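2-hydroxyhepta-2,4-diene-1,7-dioate isomerase (Corynebacterium glutamicum, PDB 4DBF) probably acts as a magnesium-binding lyase or isomerase of the fumarylacetoacetate hydrolase (FAH) family, with oxaloacetate decarboxylation as one likely reaction. Local coordinates at residues Cys147-Ala152 against Ile239-Ala244; Leu160-Asn166 against Pro191-Glu197. One frame throughout, in Å; residues are numbered along the deposited sequence.

Contact 1. Residues Cys147-Ala152 against Ile239-Ala244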
ATOM      1  N   CYS A 147      14.312   1.068   6.978  1.00 24.03           N
ATOM      2  CA  CYS A 147      14.408   1.525   8.328  1.00 24.33           C
ATOM      3  C   CYS A 147      13.202   1.202   9.127  1.00 24.13           C
ATOM      4  O   CYS A 147      12.166   1.060   8.596  1.00 24.98           O
ATOM      5  CB  CYS A 147      14.643   3.016   8.364  1.00 22.43           C
ATOM      6  SG  CYS A 147      13.397   4.000   7.500  1.00 25.19           S
ATOM      7  N   LYS A 148      13.365   1.140  10.424  1.00 24.76           N
ATOM      8  CA  LYS A 148      12.292   0.891  11.357  1.00 24.99           C
ATOM      9  C   LYS A 148      12.686   1.480  12.701  1.00 25.93           C
ATOM     10  O   LYS A 148      13.839   1.575  12.977  1.00 27.11           O
ATOM     11  CB  LYS A 148      12.045  -0.585  11.459  1.00 24.48           C
ATOM     12  CG  LYS A 148      11.030  -1.017  12.472  1.00 26.20           C
ATOM     13  CD  LYS A 148       9.613  -0.999  11.946  1.00 26.32           C
ATOM     14  CE  LYS A 148       8.614  -1.446  12.989  1.00 26.15           C
ATOM     15  NZ  LYS A 148       8.653  -2.884  13.118  1.00 27.47           N
ATOM     16  N   ASN A 149      11.740   1.908  13.516  1.00 26.11           N
ATOM     17  CA  ASN A 149      12.092   2.465  14.836  1.00 28.25           C
ATOM     18  C   ASN A 149      13.130   3.608  14.758  1.00 28.09           C
ATOM     19  O   ASN A 149      14.098   3.662  15.550  1.00 27.69           O
ATOM     20  CB  ASN A 149      12.609   1.340  15.804  1.00 29.22           C
ATOM     21  CG  ASN A 149      11.562   0.278  16.089  1.00 32.60           C
ATOM     22  OD1 ASN A 149      10.417   0.594  16.432  1.00 35.88           O
ATOM     23  ND2 ASN A 149      11.941  -1.026  15.882  1.00 34.18           N
ATOM     24  N   VAL A 150      12.981   4.502  13.790  1.00 26.39           N
ATOM     25  CA  VAL A 150      13.878   5.631  13.686  1.00 25.17           C
ATOM     26  C   VAL A 150      13.533   6.614  14.808  1.00 26.75           C
ATOM     27  O   VAL A 150      12.368   6.909  15.027  1.00 27.14           O
ATOM     28  CB  VAL A 150      13.721   6.319  12.373  1.00 25.34           C
ATOM     29  CG1 VAL A 150      14.715   7.450  12.247  1.00 24.02           C
ATOM     30  CG2 VAL A 150      13.871   5.294  11.264  1.00 25.20           C
ATOM     31  N   LYS A 151      14.556   7.089  15.524  1.00 26.88           N
ATOM     32  CA  LYS A 151      14.389   8.157  16.498  1.00 28.18           C
ATOM     33  C   LYS A 151      14.202   9.487  15.773  1.00 26.39           C
ATOM     34  O   LYS A 151      14.846   9.746  14.777  1.00 26.29           O
ATOM     35  CB  LYS A 151      15.639   8.208  17.429  1.00 29.29           C
ATOM     36  CG  LYS A 151      15.379   8.926  18.771  1.00 33.78           C
ATOM     37  CD  LYS A 151      16.703   8.991  19.605  1.00 39.24           C
ATOM     38  CE  LYS A 151      16.535   9.905  20.826  1.00 43.79           C
ATOM     39  NZ  LYS A 151      17.509   9.561  21.956  1.00 44.37           N
ATOM     40  N   ALA A 152      13.315  10.327  16.282  1.00 26.21           N
ATOM     41  CA  ALA A 152      12.967  11.590  15.642  1.00 26.46           C
ATOM     42  C   ALA A 152      14.188  12.408  15.258  1.00 28.47           C
ATOM     43  O   ALA A 152      14.295  12.898  14.145  1.00 28.41           O
ATOM     44  CB  ALA A 152      12.035  12.386  16.553  1.00 26.57           C
ATOM     45  N   ILE A 239       8.490  10.823  10.886  1.00 20.47           N
ATOM     46  CA  ILE A 239       9.274   9.626  10.618  1.00 21.96           C
ATOM     47  C   ILE A 239       9.335   8.611  11.787  1.00 21.31           C
ATOM     48  O   ILE A 239       9.211   7.439  11.594  1.00 20.01           O
ATOM     49  CB  ILE A 239      10.635   9.995  10.037  1.00 19.52           C
ATOM     50  CG1 ILE A 239      10.466  10.455   8.606  1.00 23.81           C
ATOM     51  CG2 ILE A 239      11.579   8.838  10.064  1.00 22.66           C
ATOM     52  CD1 ILE A 239      11.395  11.527   8.176  1.00 25.45           C
ATOM     53  N   GLU A 240       9.465   9.109  12.995  1.00 21.53           N
ATOM     54  CA  GLU A 240       9.440   8.276  14.173  1.00 22.48           C
ATOM     55  C   GLU A 240       8.087   7.587  14.378  1.00 22.35           C
ATOM     56  O   GLU A 240       7.996   6.417  14.684  1.00 21.55           O
ATOM     57  CB  GLU A 240       9.736   9.145  15.356  1.00 22.82           C
ATOM     58  CG  GLU A 240       9.678   8.456  16.665  1.00 24.78           C
ATOM     59  CD  GLU A 240      10.001   9.404  17.785  1.00 32.86           C
ATOM     60  OE1 GLU A 240       9.119  10.118  18.191  1.00 35.05           O
ATOM     61  OE2 GLU A 240      11.136   9.443  18.223  1.00 35.53           O
ATOM     62  N   PHE A 241       7.038   8.366  14.198  1.00 21.34           N
ATOM     63  CA  PHE A 241       5.670   7.888  14.296  1.00 21.87           C
ATOM     64  C   PHE A 241       5.346   6.761  13.301  1.00 19.50           C
ATOM     65  O   PHE A 241       4.843   5.763  13.635  1.00 20.33           O
ATOM     66  CB  PHE A 241       4.753   9.078  14.079  1.00 22.90           C
ATOM     67  CG  PHE A 241       3.295   8.766  14.155  1.00 25.44           C
ATOM     68  CD1 PHE A 241       2.699   8.535  15.347  1.00 31.14           C
ATOM     69  CD2 PHE A 241       2.519   8.792  13.046  1.00 29.09           C
ATOM     70  CE1 PHE A 241       1.367   8.288  15.421  1.00 29.45           C
ATOM     71  CE2 PHE A 241       1.192   8.533  13.107  1.00 31.82           C
ATOM     72  CZ  PHE A 241       0.614   8.290  14.297  1.00 30.98           C
ATOM     73  N   ILE A 242       5.707   6.970  12.067  1.00 21.08           N
ATOM     74  CA  ILE A 242       5.482   5.998  11.039  1.00 19.11           C
ATOM     75  C   ILE A 242       6.318   4.752  11.274  1.00 21.21           C
ATOM     76  O   ILE A 242       5.789   3.705  11.346  1.00 21.31           O
ATOM     77  CB  ILE A 242       5.754   6.587   9.660  1.00 19.30           C
ATOM     78  CG1 ILE A 242       4.785   7.716   9.366  1.00 17.64           C
ATOM     79  CG2 ILE A 242       5.679   5.522   8.606  1.00 18.57           C
ATOM     80  CD1 ILE A 242       5.046   8.375   8.053  1.00 16.89           C
ATOM     81  N   THR A 243       7.621   4.918  11.411  1.00 20.33           N
ATOM     82  CA  THR A 243       8.519   3.808  11.537  1.00 20.22           C
ATOM     83  C   THR A 243       8.420   3.052  12.856  1.00 20.16           C
ATOM     84  O   THR A 243       8.961   2.015  12.995  1.00 21.57           O
ATOM     85  CB  THR A 243       9.966   4.192  11.192  1.00 21.11           C
ATOM     86  OG1 THR A 243      10.482   5.080  12.170  1.00 20.10           O
ATOM     87  CG2 THR A 243      10.021   4.832   9.885  1.00 16.46           C
ATOM     88  N   ALA A 244       7.696   3.572  13.814  1.00 21.28           N
ATOM     89  CA  ALA A 244       7.385   2.821  15.010  1.00 22.39           C
ATOM     90  C   ALA A 244       6.369   1.702  14.759  1.00 23.88           C
ATOM     91  O   ALA A 244       6.261   0.790  15.529  1.00 22.76           O
ATOM     92  CB  ALA A 244       6.878   3.725  16.090  1.00 23.24           C
TER
HETATM   93  O   HOH W   1       7.993  -0.214  17.220  1.00 36.96           O
HETATM   94  O   HOH W   2      10.280   5.167  15.659  1.00 24.22           O

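Contact 2. Residues Leu160-Asn166 against Pro191-Glu197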
ATOM      1  N   LEU A 160      16.350  10.125   1.431  1.00 21.22           N
ATOM      2  CA  LEU A 160      17.033  10.396   0.215  1.00 22.85           C
ATOM      3  C   LEU A 160      16.912  11.860  -0.149  1.00 23.19           C
ATOM      4  O   LEU A 160      17.861  12.468  -0.464  1.00 21.85           O
ATOM      5  CB  LEU A 160      16.504   9.538  -0.926  1.00 23.03           C
ATOM      6  CG  LEU A 160      17.089   9.788  -2.296  1.00 25.84           C
ATOM      7  CD1 LEU A 160      18.565   9.562  -2.374  1.00 29.39           C
ATOM      8  CD2 LEU A 160      16.370   9.112  -3.436  1.00 26.81           C
ATOM      9  N   GLY A 161      15.706  12.374  -0.137  1.00 20.92           N
ATOM     10  CA  GLY A 161      15.491  13.759  -0.494  1.00 21.86           C
ATOM     11  C   GLY A 161      14.026  14.128  -0.459  1.00 20.46           C
ATOM     12  O   GLY A 161      13.175  13.356   0.061  1.00 19.89           O
ATOM     13  N   PHE A 162      13.731  15.309  -0.996  1.00 20.80           N
ATOM     14  CA  PHE A 162      12.385  15.853  -0.890  1.00 21.59           C
ATOM     15  C   PHE A 162      11.833  15.919  -2.300  1.00 21.90           C
ATOM     16  O   PHE A 162      12.590  16.143  -3.222  1.00 22.35           O
ATOM     17  CB  PHE A 162      12.378  17.298  -0.302  1.00 22.36           C
ATOM     18  CG  PHE A 162      12.583  17.330   1.195  1.00 25.90           C
ATOM     19  CD1 PHE A 162      12.104  16.311   2.008  1.00 28.88           C
ATOM     20  CD2 PHE A 162      13.264  18.389   1.800  1.00 30.29           C
ATOM     21  CE1 PHE A 162      12.341  16.323   3.415  1.00 33.63           C
ATOM     22  CE2 PHE A 162      13.451  18.420   3.206  1.00 28.32           C
ATOM     23  CZ  PHE A 162      12.997  17.371   3.994  1.00 28.98           C
ATOM     24  N   THR A 163      10.515  15.745  -2.450  1.00 20.32           N
ATOM     25  CA  THR A 163       9.861  16.022  -3.718  1.00 21.15           C
ATOM     26  C   THR A 163       8.492  16.618  -3.454  1.00 20.44           C
ATOM     27  O   THR A 163       8.186  16.930  -2.326  1.00 19.31           O
ATOM     28  CB  THR A 163       9.856  14.718  -4.638  1.00 22.00           C
ATOM     29  OG1 THR A 163       9.411  15.079  -5.947  1.00 23.83           O
ATOM     30  CG2 THR A 163       8.973  13.647  -4.048  1.00 22.54           C
ATOM     31  N   ILE A 164       7.674  16.814  -4.471  1.00 20.32           N
ATOM     32  CA  ILE A 164       6.352  17.353  -4.245  1.00 19.27           C
ATOM     33  C   ILE A 164       5.371  16.218  -4.497  1.00 20.21           C
ATOM     34  O   ILE A 164       5.594  15.366  -5.407  1.00 19.75           O
ATOM     35  CB  ILE A 164       6.043  18.518  -5.229  1.00 20.18           C
ATOM     36  CG1 ILE A 164       7.165  19.591  -5.209  1.00 17.57           C
ATOM     37  CG2 ILE A 164       4.644  19.105  -4.874  1.00 19.03           C
ATOM     38  CD1 ILE A 164       6.975  20.676  -6.315  1.00 21.66           C
ATOM     39  N   ILE A 165       4.299  16.179  -3.715  1.00 18.18           N
ATOM     40  CA  ILE A 165       3.156  15.284  -4.019  1.00 18.44           C
ATOM     41  C   ILE A 165       1.854  16.098  -4.070  1.00 20.24           C
ATOM     42  O   ILE A 165       1.688  17.056  -3.334  1.00 20.79           O
ATOM     43  CB  ILE A 165       3.075  14.083  -3.027  1.00 18.73           C
ATOM     44  CG1 ILE A 165       1.910  13.148  -3.439  1.00 20.63           C
ATOM     45  CG2 ILE A 165       2.891  14.548  -1.501  1.00 16.70           C
ATOM     46  CD1 ILE A 165       1.865  11.839  -2.702  1.00 18.79           C
ATOM     47  N   ASN A 166       0.950  15.732  -4.978  1.00 20.55           N
ATOM     48  CA  ASN A 166      -0.392  16.319  -5.013  1.00 20.72           C
ATOM     49  C   ASN A 166      -1.297  15.204  -4.449  1.00 20.12           C
ATOM     50  O   ASN A 166      -1.511  14.169  -5.123  1.00 21.54           O
ATOM     51  CB  ASN A 166      -0.751  16.729  -6.479  1.00 19.55           C
ATOM     52  CG  ASN A 166      -2.029  17.496  -6.543  1.00 20.33           C
ATOM     53  OD1 ASN A 166      -2.823  17.450  -5.583  1.00 20.54           O
ATOM     54  ND2 ASN A 166      -2.270  18.194  -7.660  1.00 22.36           N
ATOM     55  N   PRO A 191      -0.134  12.363  -8.154  1.00 19.50           N
ATOM     56  CA  PRO A 191       1.080  12.923  -8.810  1.00 20.31           C
ATOM     57  C   PRO A 191       2.291  13.232  -7.894  1.00 19.60           C
ATOM     58  O   PRO A 191       2.113  13.731  -6.771  1.00 20.21           O
ATOM     59  CB  PRO A 191       0.604  14.194  -9.451  1.00 21.17           C
ATOM     60  CG  PRO A 191      -0.944  14.036  -9.513  1.00 21.54           C
ATOM     61  CD  PRO A 191      -1.306  13.247  -8.301  1.00 18.62           C
ATOM     62  N   ILE A 192       3.473  12.866  -8.344  1.00 17.24           N
ATOM     63  CA  ILE A 192       4.715  13.126  -7.641  1.00 18.59           C
ATOM     64  C   ILE A 192       5.821  13.639  -8.576  1.00 19.82           C
ATOM     65  O   ILE A 192       5.932  13.179  -9.663  1.00 19.37           O
ATOM     66  CB  ILE A 192       5.224  11.881  -6.926  1.00 17.94           C
ATOM     67  CG1 ILE A 192       4.195  11.361  -5.961  1.00 20.94           C
ATOM     68  CG2 ILE A 192       6.451  12.180  -6.142  1.00 23.65           C
ATOM     69  CD1 ILE A 192       4.512   9.992  -5.442  1.00 29.13           C
ATOM     70  N   GLY A 193       6.602  14.591  -8.097  1.00 18.56           N
ATOM     71  CA  GLY A 193       7.630  15.213  -8.881  1.00 20.04           C
ATOM     72  C   GLY A 193       7.940  16.627  -8.494  1.00 21.59           C
ATOM     73  O   GLY A 193       7.422  17.111  -7.550  1.00 21.65           O
ATOM     74  N   PRO A 194       8.785  17.288  -9.259  1.00 23.54           N
ATOM     75  CA  PRO A 194       9.302  16.780 -10.525  1.00 23.31           C
ATOM     76  C   PRO A 194      10.586  15.979 -10.450  1.00 23.32           C
ATOM     77  O   PRO A 194      10.929  15.357 -11.393  1.00 22.30           O
ATOM     78  CB  PRO A 194       9.607  18.049 -11.285  1.00 24.00           C
ATOM     79  CG  PRO A 194       9.992  18.976 -10.246  1.00 24.83           C
ATOM     80  CD  PRO A 194       9.083  18.709  -9.107  1.00 22.00           C
ATOM     81  N   TRP A 195      11.264  16.038  -9.333  1.00 20.50           N
ATOM     82  CA  TRP A 195      12.455  15.298  -9.092  1.00 20.43           C
ATOM     83  C   TRP A 195      12.709  15.323  -7.629  1.00 20.63           C
ATOM     84  O   TRP A 195      11.989  15.945  -6.914  1.00 21.02           O
ATOM     85  CB  TRP A 195      13.626  15.894  -9.854  1.00 20.59           C
ATOM     86  CG  TRP A 195      13.703  17.376  -9.730  1.00 23.20           C
ATOM     87  CD1 TRP A 195      13.881  18.110  -8.597  1.00 25.56           C
ATOM     88  CD2 TRP A 195      13.553  18.356 -10.785  1.00 24.28           C
ATOM     89  NE1 TRP A 195      13.871  19.422  -8.877  1.00 26.67           N
ATOM     90  CE2 TRP A 195      13.674  19.629 -10.165  1.00 25.15           C
ATOM     91  CE3 TRP A 195      13.347  18.294 -12.114  1.00 22.34           C
ATOM     92  CZ2 TRP A 195      13.604  20.782 -10.878  1.00 24.93           C
ATOM     93  CZ3 TRP A 195      13.266  19.451 -12.823  1.00 28.03           C
ATOM     94  CH2 TRP A 195      13.399  20.671 -12.218  1.00 26.38           C
ATOM     95  N   ILE A 196      13.716  14.627  -7.177  1.00 19.06           N
ATOM     96  CA  ILE A 196      13.961  14.490  -5.775  1.00 19.73           C
ATOM     97  C   ILE A 196      15.201  15.388  -5.424  1.00 22.91           C
ATOM     98  O   ILE A 196      16.294  15.223  -5.999  1.00 22.88           O
ATOM     99  CB  ILE A 196      14.243  13.050  -5.438  1.00 18.42           C
ATOM    100  CG1 ILE A 196      12.944  12.193  -5.678  1.00 18.32           C
ATOM    101  CG2 ILE A 196      14.744  12.920  -3.965  1.00 21.11           C
ATOM    102  CD1 ILE A 196      13.273  10.753  -5.674  1.00 20.09           C
ATOM    103  N   GLU A 197      14.985  16.345  -4.525  1.00 22.54           N
ATOM    104  CA  GLU A 197      16.072  17.259  -4.100  1.00 24.16           C
ATOM    105  C   GLU A 197      16.772  16.614  -2.913  1.00 23.49           C
ATOM    106  O   GLU A 197      16.180  16.486  -1.846  1.00 23.21           O
ATOM    107  CB  GLU A 197      15.535  18.638  -3.704  1.00 25.53           C
ATOM    108  CG  GLU A 197      16.652  19.597  -3.115  1.00 27.62           C
ATOM    109  CD  GLU A 197      17.825  19.763  -4.113  1.00 25.05           C
ATOM    110  OE1 GLU A 197      17.637  20.404  -5.169  1.00 29.66           O
ATOM    111  OE2 GLU A 197      18.914  19.218  -3.902  1.00 27.96           O
TER

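Contact 1. Residues Cys147-Ala152 against Ile239-Ala244
With chi1 at 68°, T243 holds OG1 between its own backbone N and carbonyl carbon, where it meets V150, while E240, with CG anti to the backbone N (chi1 177°) and the chain extended to CD, carries its carboxylate along the helix flank to A152. T243 OG1 donates to I239 O one turn back (2.7 Å) and accepts the N-H of V150 (V150 N to T243 OG1, 3.0 Å), so the hydroxyl is used in both directions. I239 O is thereby gripped twice, T243 N and OG1 reaching it from opposite faces of its plane. One residue earlier in the loop, N149 N gives a nearly straight bond to T243 O (2.8 Å, 168° at the hydrogen), though it sits well above the carbonyl plane. A152 N meets E240 OE2 at 3.0 Å, likewise from above the carboxylate. V150 lays CB over CG2 of I239 (4.0 Å), and K148 runs its CD past T243 O on the way to a salt bridge with D187 of the second subunit. One water joins V150 O to E240 O, another N149 OD1 to A244 O. Three loop N-H groups are thus satisfied by the C-terminal part of helix 235-243, pinning the loop after strand 133-143 to it mainly through polar bonds, beside the subunit interface.

Contact 2. Residues Leu160-Asn166 against Pro191-Glu197
Strand 160-166 runs antiparallel to both halves of 191-197, at 157° to 191-193 and 131° to 195-197, with hydrogen-bonded pairs F162-E197 and I164-G193 separated by a bulge where the register shifts by two. The chain of 191-197 turns a corner at P194, which follows a cis peptide. F162 and E197 exchange two backbone bonds (F162 N to E197 O 2.8 Å, E197 N to F162 O 2.7 Å), and N166 N to P191 O (2.9 Å) closes the other end. T163 spans the irregular part: its OG1, anti to the backbone N (chi1 -171°), donates to W195 O at 2.9 Å from above the carbonyl plane, a side-chain bond within the bulge. The same torsion leaves CG2 to meet I192 CG2 at 3.6 Å, the two side chains crossing at about a right angle. I165 and I192 lie side by side and point the same way, CG1 to CG1 at 3.8 Å. At the F162-E197 end, I196 presses CG2 onto G161 CA (3.6 Å), where the glycine has no side chain to obstruct it. P194 puts CG over the centre of the W195 ring, whose cation-pi partner is R22. On its other edge strand 160-166 pairs with strand 133-143, with a classic bulge at L160 and G161 opposite V142; I165 packs on the magnesium ligand E138, and N166 OD1 accepts from E136 N. I164 and N166 lean on strand 270-275, and P191 on strand 279-287.

In the fold
Contact 2 lies near the middle of the chain and is almost wholly buried, whereas contact 1 is partly exposed, its centre about 20 Å from the centre of the chain. They share no element, but 160-166 and 191-197 fall within the stretch of chain that contact 1 closes; their nearest atoms are about 7 Å apart, without touching. Strand 133-143 relates them, leading into the loop of 147-152 and pairing with strand 160-166. Contact 2 relies mainly on strand-to-strand backbone bonds and aliphatic side chains, with I165 next to the magnesium ligand E138 and N166 next to E136. Contact 1 instead joins loop to helix through loop N-H groups bound to one helix carbonyl and two side-chain oxygens, with bridging waters, away from the metal and touching the second subunit.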